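Local coordinates for protein MYB21 (PDB 3OSG) that binds promoter DNA through its paired R2R3 Myb repeats and probably acts as a sequence-specific transcription factor in a protozoan parasite, at residues R49-W52 / K53-A57; A85-A88 / K89-G93; W103-I106 / S107-G111. One frame throughout, in Å; residues are numbered along the deposited sequence.

Interaction 1 of 3, residues R49-W52 / K53-A57. With nucleotides of chain B; nucleotides of chain C.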
loop_
_atom_site.group_PDB
_atom_site.type_symbol
_atom_site.label_atom_id
_atom_site.label_comp_id
_atom_site.label_asym_id
_atom_site.label_seq_id
_atom_site.Cartn_x
_atom_site.Cartn_y
_atom_site.Cartn_z
ATOM N N ARG A 49 1.497 4.479 9.379
ATOM C CA ARG A 49 1.724 3.050 9.284
ATOM C C ARG A 49 1.342 2.539 7.894
ATOM O O ARG A 49 2.087 1.775 7.293
ATOM C CB ARG A 49 0.943 2.297 10.356
ATOM C CG ARG A 49 1.156 0.789 10.310
ATOM C CD ARG A 49 0.507 0.076 11.506
ATOM N NE ARG A 49 -0.934 0.269 11.493
ATOM C CZ ARG A 49 -1.610 1.038 12.343
ATOM N NH1 ARG A 49 -0.982 1.672 13.330
ATOM N NH2 ARG A 49 -2.928 1.168 12.211
ATOM N N ASP A 50 0.188 2.961 7.386
ATOM C CA ASP A 50 -0.272 2.479 6.081
ATOM C C ASP A 50 0.676 2.902 4.964
ATOM O O ASP A 50 1.021 2.112 4.087
ATOM C CB ASP A 50 -1.671 3.017 5.750
ATOM C CG ASP A 50 -2.797 2.290 6.483
ATOM O OD1 ASP A 50 -2.558 1.273 7.173
ATOM O OD2 ASP A 50 -3.953 2.751 6.348
ATOM N N ARG A 51 1.076 4.164 4.979
ATOM C CA ARG A 51 1.971 4.673 3.962
ATOM C C ARG A 51 3.281 3.891 3.961
ATOM O O ARG A 51 3.761 3.465 2.911
ATOM C CB ARG A 51 2.222 6.162 4.163
ATOM C CG ARG A 51 3.028 6.801 3.032
ATOM C CD ARG A 51 2.324 6.666 1.672
ATOM N NE ARG A 51 3.135 7.260 0.618
ATOM C CZ ARG A 51 2.912 7.122 -0.683
ATOM N NH1 ARG A 51 1.888 6.395 -1.111
ATOM N NH2 ARG A 51 3.721 7.722 -1.556
ATOM N N TRP A 52 3.853 3.676 5.141
ATOM C CA TRP A 52 5.093 2.916 5.219
ATOM C C TRP A 52 4.922 1.467 4.764
ATOM O O TRP A 52 5.632 0.990 3.878
ATOM C CB TRP A 52 5.689 2.965 6.626
ATOM C CG TRP A 52 6.836 2.005 6.780
ATOM C CD1 TRP A 52 6.773 0.721 7.231
ATOM C CD2 TRP A 52 8.206 2.246 6.444
ATOM N NE1 TRP A 52 8.025 0.147 7.214
ATOM C CE2 TRP A 52 8.923 1.065 6.735
ATOM C CE3 TRP A 52 8.897 3.346 5.935
ATOM C CZ2 TRP A 52 10.301 0.954 6.532
ATOM C CZ3 TRP A 52 10.262 3.240 5.729
ATOM C CH2 TRP A 52 10.951 2.047 6.025
ATOM N N LYS A 53 3.952 0.782 5.341
ATOM C CA LYS A 53 3.791 -0.644 5.094
ATOM C C LYS A 53 3.481 -0.967 3.633
ATOM O O LYS A 53 3.981 -1.948 3.096
ATOM C CB LYS A 53 2.716 -1.210 6.018
ATOM C CG LYS A 53 2.475 -2.714 5.888
ATOM C CD LYS A 53 1.409 -3.179 6.885
ATOM C CE LYS A 53 1.173 -4.699 6.807
ATOM N NZ LYS A 53 0.669 -5.142 5.449
ATOM N N ASN A 54 2.682 -0.128 2.989
ATOM C CA ASN A 54 2.218 -0.418 1.632
ATOM C C ASN A 54 2.953 0.335 0.535
ATOM O O ASN A 54 2.826 -0.004 -0.641
ATOM C CB ASN A 54 0.720 -0.121 1.502
ATOM C CG ASN A 54 -0.115 -0.946 2.446
ATOM O OD1 ASN A 54 -0.133 -2.176 2.370
ATOM N ND2 ASN A 54 -0.809 -0.276 3.358
ATOM N N TYR A 55 3.709 1.366 0.887
ATOM C CA TYR A 55 4.351 2.168 -0.160
ATOM C C TYR A 55 5.837 2.502 0.017
ATOM O O TYR A 55 6.567 2.568 -0.971
ATOM C CB TYR A 55 3.522 3.427 -0.466
ATOM C CG TYR A 55 2.163 3.045 -1.008
ATOM C CD1 TYR A 55 1.993 2.748 -2.354
ATOM C CD2 TYR A 55 1.069 2.924 -0.159
ATOM C CE1 TYR A 55 0.774 2.362 -2.844
ATOM C CE2 TYR A 55 -0.161 2.550 -0.635
ATOM C CZ TYR A 55 -0.305 2.262 -1.981
ATOM O OH TYR A 55 -1.520 1.868 -2.466
ATOM N N LEU A 56 6.293 2.701 1.254
ATOM C CA LEU A 56 7.653 3.205 1.461
ATOM C C LEU A 56 8.661 2.148 1.873
ATOM O O LEU A 56 9.840 2.266 1.556
ATOM C CB LEU A 56 7.660 4.364 2.457
ATOM C CG LEU A 56 6.734 5.504 2.039
ATOM C CD1 LEU A 56 6.748 6.638 3.065
ATOM C CD2 LEU A 56 7.109 6.012 0.651
ATOM N N ALA A 57 8.196 1.121 2.575
ATOM C CA ALA A 57 9.068 0.065 3.071
ATOM C C ALA A 57 9.942 -0.514 1.967
ATOM O O ALA A 57 9.476 -0.748 0.849
ATOM C CB ALA A 57 8.257 -1.023 3.719
ATOM P P DA B 5 -1.471 3.044 -5.769
ATOM O OP1 DA B 5 -0.306 3.297 -6.618
ATOM O OP2 DA B 5 -1.662 1.732 -5.113
ATOM O "O5'" DA B 5 -1.493 4.177 -4.641
ATOM C "C5'" DA B 5 -1.447 5.526 -5.059
ATOM C "C4'" DA B 5 -2.081 6.410 -4.014
ATOM O "O4'" DA B 5 -3.513 6.174 -4.005
ATOM C "C3'" DA B 5 -1.621 6.147 -2.578
ATOM O "O3'" DA B 5 -1.663 7.377 -1.875
ATOM C "C2'" DA B 5 -2.672 5.186 -2.040
ATOM C "C1'" DA B 5 -3.929 5.661 -2.757
ATOM N N9 DA B 5 -4.867 4.583 -3.065
ATOM C C8 DA B 5 -4.553 3.321 -3.484
ATOM N N7 DA B 5 -5.594 2.547 -3.694
ATOM C C5 DA B 5 -6.669 3.361 -3.424
ATOM C C6 DA B 5 -8.057 3.135 -3.484
ATOM N N6 DA B 5 -8.582 1.961 -3.853
ATOM N N1 DA B 5 -8.874 4.150 -3.160
ATOM C C2 DA B 5 -8.334 5.324 -2.811
ATOM N N3 DA B 5 -7.035 5.650 -2.716
ATOM C C4 DA B 5 -6.244 4.622 -3.036
ATOM P P DT C 2 0.771 -0.502 16.539
ATOM O OP1 DT C 2 2.139 -1.056 16.510
ATOM O OP2 DT C 2 0.553 0.928 16.243
ATOM O "O5'" DT C 2 -0.161 -1.385 15.586
ATOM C "C5'" DT C 2 -0.089 -2.799 15.668
ATOM C "C4'" DT C 2 -1.065 -3.429 14.698
ATOM O "O4'" DT C 2 -2.398 -3.292 15.248
ATOM C "C3'" DT C 2 -1.124 -2.773 13.312
ATOM O "O3'" DT C 2 -1.336 -3.752 12.318
ATOM C "C2'" DT C 2 -2.397 -1.947 13.398
ATOM C "C1'" DT C 2 -3.215 -2.977 14.154
ATOM N N1 DT C 2 -4.522 -2.496 14.602
ATOM C C2 DT C 2 -5.556 -3.401 14.606
ATOM O O2 DT C 2 -5.391 -4.551 14.259
ATOM N N3 DT C 2 -6.760 -2.892 15.013
ATOM C C4 DT C 2 -6.997 -1.583 15.414
ATOM O O4 DT C 2 -8.107 -1.216 15.758
ATOM C C5 DT C 2 -5.861 -0.696 15.384
ATOM C C7 DT C 2 -5.971 0.745 15.789
ATOM C C6 DT C 2 -4.689 -1.185 14.981
ATOM P P DT B 6 -1.396 7.529 -0.307
ATOM O OP1 DT B 6 -0.799 8.882 -0.224
ATOM O OP2 DT B 6 -0.697 6.345 0.243
ATOM O "O5'" DT B 6 -2.847 7.546 0.364
ATOM C "C5'" DT B 6 -3.756 8.604 0.053
ATOM C "C4'" DT B 6 -5.141 8.319 0.617
ATOM O "O4'" DT B 6 -5.588 7.037 0.156
ATOM C "C3'" DT B 6 -5.303 8.241 2.134
ATOM O "O3'" DT B 6 -6.191 9.296 2.456
ATOM C "C2'" DT B 6 -5.919 6.856 2.428
ATOM C "C1'" DT B 6 -6.538 6.537 1.075
ATOM N N1 DT B 6 -6.678 5.107 0.697
ATOM C C2 DT B 6 -7.931 4.582 0.514
ATOM O O2 DT B 6 -8.939 5.225 0.697
ATOM N N3 DT B 6 -7.971 3.269 0.130
ATOM C C4 DT B 6 -6.896 2.445 -0.080
ATOM O O4 DT B 6 -7.052 1.287 -0.418
ATOM C C5 DT B 6 -5.589 3.037 0.129
ATOM C C7 DT B 6 -4.331 2.224 -0.070
ATOM C C6 DT B 6 -5.545 4.330 0.502
#

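Interaction 2 of 3, residues A85-A88 / K89-G93. With nucleotides of chain C.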
loop_
_atom_site.group_PDB
_atom_site.type_symbol
_atom_site.label_atom_id
_atom_site.label_comp_id
_atom_site.label_asym_id
_atom_site.label_seq_id
_atom_site.Cartn_x
_atom_site.Cartn_y
_atom_site.Cartn_z
ATOM N N ALA A 85 -4.879 -10.929 2.045
ATOM C CA ALA A 85 -3.663 -11.019 2.852
ATOM C C ALA A 85 -2.961 -12.372 2.686
ATOM O O ALA A 85 -1.737 -12.445 2.620
ATOM C CB ALA A 85 -3.989 -10.776 4.326
ATOM N N ILE A 86 -3.743 -13.441 2.618
ATOM C CA ILE A 86 -3.190 -14.754 2.310
ATOM C C ILE A 86 -2.578 -14.754 0.924
ATOM O O ILE A 86 -1.428 -15.150 0.744
ATOM C CB ILE A 86 -4.271 -15.832 2.373
ATOM C CG1 ILE A 86 -4.612 -16.126 3.838
ATOM C CG2 ILE A 86 -3.810 -17.095 1.663
ATOM C CD1 ILE A 86 -5.540 -17.320 4.040
ATOM N N ILE A 87 -3.350 -14.289 -0.051
ATOM C CA ILE A 87 -2.910 -14.291 -1.430
ATOM C C ILE A 87 -1.635 -13.490 -1.620
ATOM O O ILE A 87 -0.777 -13.876 -2.414
ATOM C CB ILE A 87 -4.012 -13.761 -2.359
ATOM C CG1 ILE A 87 -5.167 -14.756 -2.393
ATOM C CG2 ILE A 87 -3.476 -13.568 -3.751
ATOM C CD1 ILE A 87 -6.372 -14.259 -3.104
ATOM N N ALA A 88 -1.507 -12.382 -0.890
ATOM C CA ALA A 88 -0.358 -11.494 -1.044
ATOM C C ALA A 88 0.930 -12.166 -0.568
ATOM O O ALA A 88 2.039 -11.738 -0.916
ATOM C CB ALA A 88 -0.588 -10.199 -0.286
ATOM N N LYS A 89 0.778 -13.209 0.239
ATOM C CA LYS A 89 1.927 -14.004 0.655
ATOM C C LYS A 89 2.709 -14.489 -0.574
ATOM O O LYS A 89 3.945 -14.508 -0.574
ATOM C CB LYS A 89 1.471 -15.206 1.483
ATOM C CG LYS A 89 0.937 -14.888 2.873
ATOM C CD LYS A 89 2.053 -14.417 3.786
ATOM C CE LYS A 89 1.662 -14.553 5.256
ATOM N NZ LYS A 89 2.837 -14.327 6.151
ATOM N N PHE A 90 1.981 -14.870 -1.625
ATOM C CA PHE A 90 2.606 -15.395 -2.845
ATOM C C PHE A 90 3.170 -14.328 -3.788
ATOM O O PHE A 90 3.672 -14.658 -4.860
ATOM C CB PHE A 90 1.634 -16.305 -3.602
ATOM C CG PHE A 90 1.085 -17.422 -2.764
ATOM C CD1 PHE A 90 -0.155 -17.311 -2.161
ATOM C CD2 PHE A 90 1.824 -18.575 -2.559
ATOM C CE1 PHE A 90 -0.654 -18.336 -1.374
ATOM C CE2 PHE A 90 1.336 -19.604 -1.776
ATOM C CZ PHE A 90 0.095 -19.489 -1.184
ATOM N N PHE A 91 3.107 -13.059 -3.388
ATOM C CA PHE A 91 3.575 -11.970 -4.240
ATOM C C PHE A 91 4.622 -11.121 -3.533
ATOM O O PHE A 91 4.303 -10.127 -2.882
ATOM C CB PHE A 91 2.404 -11.099 -4.705
ATOM C CG PHE A 91 1.397 -11.834 -5.556
ATOM C CD1 PHE A 91 1.445 -11.750 -6.936
ATOM C CD2 PHE A 91 0.412 -12.608 -4.975
ATOM C CE1 PHE A 91 0.524 -12.420 -7.716
ATOM C CE2 PHE A 91 -0.516 -13.284 -5.749
ATOM C CZ PHE A 91 -0.458 -13.190 -7.124
ATOM N N PRO A 92 5.889 -11.519 -3.649
ATOM C CA PRO A 92 6.968 -10.746 -3.040
ATOM C C PRO A 92 6.948 -9.297 -3.507
ATOM O O PRO A 92 7.055 -9.029 -4.702
ATOM C CB PRO A 92 8.234 -11.449 -3.551
ATOM C CG PRO A 92 7.786 -12.312 -4.676
ATOM C CD PRO A 92 6.391 -12.705 -4.353
ATOM N N GLY A 93 6.812 -8.369 -2.569
ATOM C CA GLY A 93 6.871 -6.964 -2.906
ATOM C C GLY A 93 5.502 -6.333 -3.075
ATOM O O GLY A 93 5.412 -5.140 -3.350
ATOM P P DA C 4 -3.178 -9.482 8.009
ATOM O OP1 DA C 4 -3.161 -10.954 8.105
ATOM O OP2 DA C 4 -2.163 -8.740 7.229
ATOM O "O5'" DA C 4 -4.632 -9.070 7.478
ATOM C "C5'" DA C 4 -5.758 -9.684 8.090
ATOM C "C4'" DA C 4 -7.025 -8.972 7.637
ATOM O "O4'" DA C 4 -7.039 -7.630 8.176
ATOM C "C3'" DA C 4 -7.145 -8.787 6.125
ATOM O "O3'" DA C 4 -8.121 -9.697 5.683
ATOM C "C2'" DA C 4 -7.613 -7.346 5.941
ATOM C "C1'" DA C 4 -7.907 -6.872 7.370
ATOM N N9 DA C 4 -7.612 -5.462 7.602
ATOM C C8 DA C 4 -6.384 -4.878 7.519
ATOM N N7 DA C 4 -6.392 -3.589 7.771
ATOM C C5 DA C 4 -7.724 -3.306 8.048
ATOM C C6 DA C 4 -8.402 -2.117 8.394
ATOM N N6 DA C 4 -7.809 -0.921 8.532
ATOM N N1 DA C 4 -9.729 -2.194 8.592
ATOM C C2 DA C 4 -10.340 -3.372 8.461
ATOM N N3 DA C 4 -9.811 -4.542 8.142
ATOM C C4 DA C 4 -8.488 -4.453 7.960
ATOM P P DC C 5 -8.271 -9.969 4.114
ATOM O OP1 DC C 5 -8.738 -11.364 3.978
ATOM O OP2 DC C 5 -7.039 -9.528 3.439
ATOM O "O5'" DC C 5 -9.433 -8.940 3.756
ATOM C "C5'" DC C 5 -10.689 -9.106 4.350
ATOM C "C4'" DC C 5 -11.550 -7.948 3.932
ATOM O "O4'" DC C 5 -11.048 -6.750 4.575
ATOM C "C3'" DC C 5 -11.566 -7.662 2.424
ATOM O "O3'" DC C 5 -12.931 -7.605 2.029
ATOM C "C2'" DC C 5 -10.881 -6.303 2.308
ATOM C "C1'" DC C 5 -11.234 -5.689 3.663
ATOM N N1 DC C 5 -10.346 -4.568 4.062
ATOM C C2 DC C 5 -10.896 -3.426 4.624
ATOM O O2 DC C 5 -12.115 -3.393 4.759
ATOM N N3 DC C 5 -10.071 -2.407 4.994
ATOM C C4 DC C 5 -8.754 -2.516 4.801
ATOM N N4 DC C 5 -7.963 -1.510 5.164
ATOM C C5 DC C 5 -8.173 -3.685 4.238
ATOM C C6 DC C 5 -8.999 -4.671 3.879
#

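Interaction 3 of 3, residues W103-I106 / S107-G111. With nucleotides of chain B.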
loop_
_atom_site.group_PDB
_atom_site.type_symbol
_atom_site.label_atom_id
_atom_site.label_comp_id
_atom_site.label_asym_id
_atom_site.label_seq_id
_atom_site.Cartn_x
_atom_site.Cartn_y
_atom_site.Cartn_z
ATOM N N TRP A 103 -7.151 -6.783 -8.467
ATOM C CA TRP A 103 -8.263 -7.643 -8.833
ATOM C C TRP A 103 -9.342 -6.858 -9.575
ATOM O O TRP A 103 -9.965 -7.367 -10.497
ATOM C CB TRP A 103 -8.875 -8.350 -7.628
ATOM C CG TRP A 103 -10.135 -9.068 -8.014
ATOM C CD1 TRP A 103 -11.398 -8.831 -7.545
ATOM C CD2 TRP A 103 -10.251 -10.128 -8.977
ATOM N NE1 TRP A 103 -12.292 -9.683 -8.157
ATOM C CE2 TRP A 103 -11.613 -10.488 -9.038
ATOM C CE3 TRP A 103 -9.340 -10.794 -9.803
ATOM C CZ2 TRP A 103 -12.083 -11.497 -9.889
ATOM C CZ3 TRP A 103 -9.809 -11.806 -10.644
ATOM C CH2 TRP A 103 -11.166 -12.142 -10.674
ATOM N N VAL A 104 -9.556 -5.616 -9.163
ATOM C CA VAL A 104 -10.508 -4.738 -9.848
ATOM C C VAL A 104 -10.098 -4.591 -11.301
ATOM O O VAL A 104 -10.910 -4.732 -12.215
ATOM C CB VAL A 104 -10.594 -3.351 -9.156
ATOM C CG1 VAL A 104 -11.528 -2.433 -9.883
ATOM C CG2 VAL A 104 -11.037 -3.504 -7.676
ATOM N N THR A 105 -8.818 -4.325 -11.514
ATOM C CA THR A 105 -8.314 -4.062 -12.846
ATOM C C THR A 105 -8.343 -5.343 -13.688
ATOM O O THR A 105 -8.757 -5.334 -14.853
ATOM C CB THR A 105 -6.900 -3.493 -12.772
ATOM O OG1 THR A 105 -6.869 -2.409 -11.825
ATOM C CG2 THR A 105 -6.446 -3.016 -14.130
ATOM N N ILE A 106 -7.922 -6.452 -13.087
ATOM C CA ILE A 106 -7.974 -7.736 -13.773
ATOM C C ILE A 106 -9.399 -8.150 -14.101
ATOM O O ILE A 106 -9.670 -8.599 -15.206
ATOM C CB ILE A 106 -7.315 -8.855 -12.958
ATOM C CG1 ILE A 106 -5.799 -8.687 -12.995
ATOM C CG2 ILE A 106 -7.724 -10.231 -13.517
ATOM C CD1 ILE A 106 -5.047 -9.980 -12.879
ATOM N N SER A 107 -10.315 -8.008 -13.150
ATOM C CA SER A 107 -11.697 -8.415 -13.392
ATOM C C SER A 107 -12.316 -7.630 -14.560
ATOM O O SER A 107 -13.267 -8.089 -15.192
ATOM C CB SER A 107 -12.543 -8.243 -12.145
ATOM O OG SER A 107 -12.754 -6.867 -11.888
ATOM N N ASN A 108 -11.771 -6.446 -14.836
ATOM C CA ASN A 108 -12.213 -5.624 -15.968
ATOM C C ASN A 108 -11.747 -6.205 -17.298
ATOM O O ASN A 108 -12.514 -6.303 -18.252
ATOM C CB ASN A 108 -11.706 -4.179 -15.822
ATOM C CG ASN A 108 -12.578 -3.347 -14.900
ATOM O OD1 ASN A 108 -13.713 -3.732 -14.596
ATOM N ND2 ASN A 108 -12.051 -2.203 -14.441
ATOM N N LYS A 109 -10.476 -6.581 -17.352
ATOM C CA LYS A 109 -9.914 -7.253 -18.521
ATOM C C LYS A 109 -10.613 -8.575 -18.845
ATOM O O LYS A 109 -10.745 -8.931 -20.009
ATOM C CB LYS A 109 -8.411 -7.477 -18.330
ATOM C CG LYS A 109 -7.569 -6.262 -18.709
ATOM C CD LYS A 109 -6.352 -6.082 -17.808
ATOM C CE LYS A 109 -5.583 -4.827 -18.228
ATOM N NZ LYS A 109 -4.633 -4.331 -17.189
ATOM N N LEU A 110 -11.067 -9.293 -17.820
ATOM C CA LEU A 110 -11.755 -10.571 -18.016
ATOM C C LEU A 110 -13.230 -10.398 -18.347
ATOM O O LEU A 110 -13.935 -11.378 -18.581
ATOM C CB LEU A 110 -11.643 -11.450 -16.768
ATOM C CG LEU A 110 -10.237 -11.860 -16.340
ATOM C CD1 LEU A 110 -10.310 -12.781 -15.135
ATOM C CD2 LEU A 110 -9.502 -12.519 -17.503
ATOM N N GLY A 111 -13.697 -9.158 -18.350
ATOM C CA GLY A 111 -15.094 -8.881 -18.627
ATOM C C GLY A 111 -16.029 -9.410 -17.553
ATOM O O GLY A 111 -17.198 -9.707 -17.832
ATOM P P DA B 3 -8.605 -0.274 -15.716
ATOM O OP1 DA B 3 -7.597 -0.803 -16.645
ATOM O OP2 DA B 3 -9.461 -1.174 -14.902
ATOM O "O5'" DA B 3 -7.903 0.759 -14.717
ATOM C "C5'" DA B 3 -6.956 1.692 -15.198
ATOM C "C4'" DA B 3 -6.300 2.371 -14.012
ATOM O "O4'" DA B 3 -7.292 3.173 -13.345
ATOM C "C3'" DA B 3 -5.727 1.440 -12.940
ATOM O "O3'" DA B 3 -4.374 1.825 -12.738
ATOM C "C2'" DA B 3 -6.584 1.659 -11.686
ATOM C "C1'" DA B 3 -7.138 3.051 -11.939
ATOM N N9 DA B 3 -8.471 3.323 -11.437
ATOM C C8 DA B 3 -9.600 2.544 -11.530
ATOM N N7 DA B 3 -10.662 3.110 -10.997
ATOM C C5 DA B 3 -10.200 4.348 -10.551
ATOM C C6 DA B 3 -10.807 5.436 -9.890
ATOM N N6 DA B 3 -12.098 5.489 -9.542
ATOM N N1 DA B 3 -10.028 6.505 -9.605
ATOM C C2 DA B 3 -8.735 6.496 -9.941
ATOM N N3 DA B 3 -8.056 5.534 -10.550
ATOM C C4 DA B 3 -8.851 4.489 -10.828
ATOM P P DT B 4 -3.409 0.981 -11.792
ATOM O OP1 DT B 4 -2.039 1.276 -12.225
ATOM O OP2 DT B 4 -3.871 -0.410 -11.680
ATOM O "O5'" DT B 4 -3.659 1.705 -10.377
ATOM C "C5'" DT B 4 -3.335 3.090 -10.248
ATOM C "C4'" DT B 4 -3.620 3.576 -8.838
ATOM O "O4'" DT B 4 -5.050 3.742 -8.687
ATOM C "C3'" DT B 4 -3.220 2.624 -7.714
ATOM O "O3'" DT B 4 -2.785 3.411 -6.610
ATOM C "C2'" DT B 4 -4.537 1.964 -7.344
ATOM C "C1'" DT B 4 -5.408 3.203 -7.439
ATOM N N1 DT B 4 -6.858 2.996 -7.448
ATOM C C2 DT B 4 -7.664 4.006 -6.987
ATOM O O2 DT B 4 -7.242 5.078 -6.579
ATOM N N3 DT B 4 -9.001 3.734 -7.031
ATOM C C4 DT B 4 -9.591 2.568 -7.482
ATOM O O4 DT B 4 -10.806 2.437 -7.481
ATOM C C5 DT B 4 -8.692 1.538 -7.946
ATOM C C7 DT B 4 -9.222 0.229 -8.459
ATOM C C6 DT B 4 -7.377 1.804 -7.918
#

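Interaction 1 of 3, residues R49-W52 / K53-A57
R51 and Y55, one turn apart on helix 45-56, cross roughly at right angles and reach the same strand. The R51 guanidinium has Y55 CB over one face and OP1 of DT6 of chain B over the opposite one. R51 NH1 lies 3.4 Å from Y55 CG and donates to OP2 of DT6 of chain B at 2.9 Å. Y55 OH donates a hydrogen bond to OP2 of DA5 of chain B at 2.7 Å; this oxygen lies in the ring plane, at its edge. R49 meets the other strand: C2' of DT2 of chain C packs over its guanidinium face, 3.3 Å from R49 CZ. Behind this layer the helix ends in a pi-type turn, where W52 O accepts from L56 N and A57 N. The turn folds A57 back over the indole, A57 CA standing 3.8 Å from the centroid of the W52 six-membered ring in a CH-pi contact. R51 CG, anti to the backbone N (chi1 -173°), touches L56 CD1, and the bend at chi2 (60°) carries the guanidinium across Y55 CB to the phosphate. D19 salt-bridges R51 NH2. Helix 16-29 packs against R51, W52 and L56, while I97 of helix 96-109 touches N54 and Y55.

Interaction 2 of 3, residues A85-A88 / K89-G93
I87 CG2 stands anti to the backbone N, and F91 CG anti to the carbonyl carbon (chi1 -63°). With these torsions the two side chains lie side by side, pointing the same way, and I87 CG2 packs 3.6 Å from F91 CE2. A chi2 of -98° turns the F91 ring so that I87 O lies in its plane, 3.1 Å from F91 CD2. F90 also offers its ring edge to I87 O, from CD1. I87 O thus has two aromatic edges beside it in addition to F90 N, which donates to it at 3.0 Å from above the carbonyl plane. K89 N to I86 O and F91 N to A88 O repeat this three-residue spacing, each donor again lying above the carbonyl plane, and A88 to F91 forms a type I beta turn. K89 CG passes 3.2 Å from I86 O. On the DNA side, A85 N gives a hydrogen bond to OP2 of DC5 of chain C at 2.9 Å, and A85 CB lies 3.6 Å from O5' of DA4 of chain C. I87 packs on L73 and I77, and F91 on L72, of helix 67-80; A88 and F91 also touch I99, and K76 makes a cation-pi contact with F90. The short helix 84-88, packed on helix 67-80, leads through a turn into the DNA-contacting helix 96-109, as in the helix-turn-helix variant of Myb domains.

Interaction 3 of 3, residues W103-I106 / S107-G111
W103 and S107 pack late in helix 96-109, a DNA-contacting helix of the Myb (helix-turn-helix) fold, whose last turn closes in a Schellman motif at G111. S107 CB lies over one face of the indole, 4.1 Å from the centroid of the W103 six-membered ring, and S107 N donates to W103 O at 2.8 Å. The serine hydroxyl is satisfied by the main chain: with chi1 at 71°, OG sits between backbone N and carbonyl carbon and donates to V104 O at 2.8 Å. N108 N reaches V104 O from the same face of the carbonyl plane, so that oxygen takes two donors. At the next two positions K109 N donates to T105 O and L110 N to I106 O, while I106 CG2 and L110 CD1 touch side by side. G111, at positive phi, returns its N to N108 O. Helix 67-80 lies against I106 through D70 and V74, and W84 meets the W103 ring. Toward the DNA, V104 CG1 rests 3.8 Å from the thymine methyl C7 of DT4 of chain B. N108 ND2 gives a nearly straight hydrogen bond, 167° at the hydrogen, to OP2 of DA3 of chain B at 2.8 Å.

In the fold
The three contacts follow one another along the chain without touching, and the DNA duplex joins them. Interaction 1 closes helix 45-56; interaction 2 spans the end of helix 84-88 and the loop after it; interaction 3 closes helix 96-109. Chain B passes from interaction 3, at DA3 and DT4, to interaction 1, at DA5 and DT6, although their centres are 25 Å apart. Chain C likewise runs from DT2 at interaction 1 to DA4 and DC5 at interaction 2, whose centres are 15 Å apart with nearest atoms about 6 Å apart. Helix 96-109 runs from beside interaction 1, where H98 meets the Y55 ring edge-to-face, to interaction 3 at its far end.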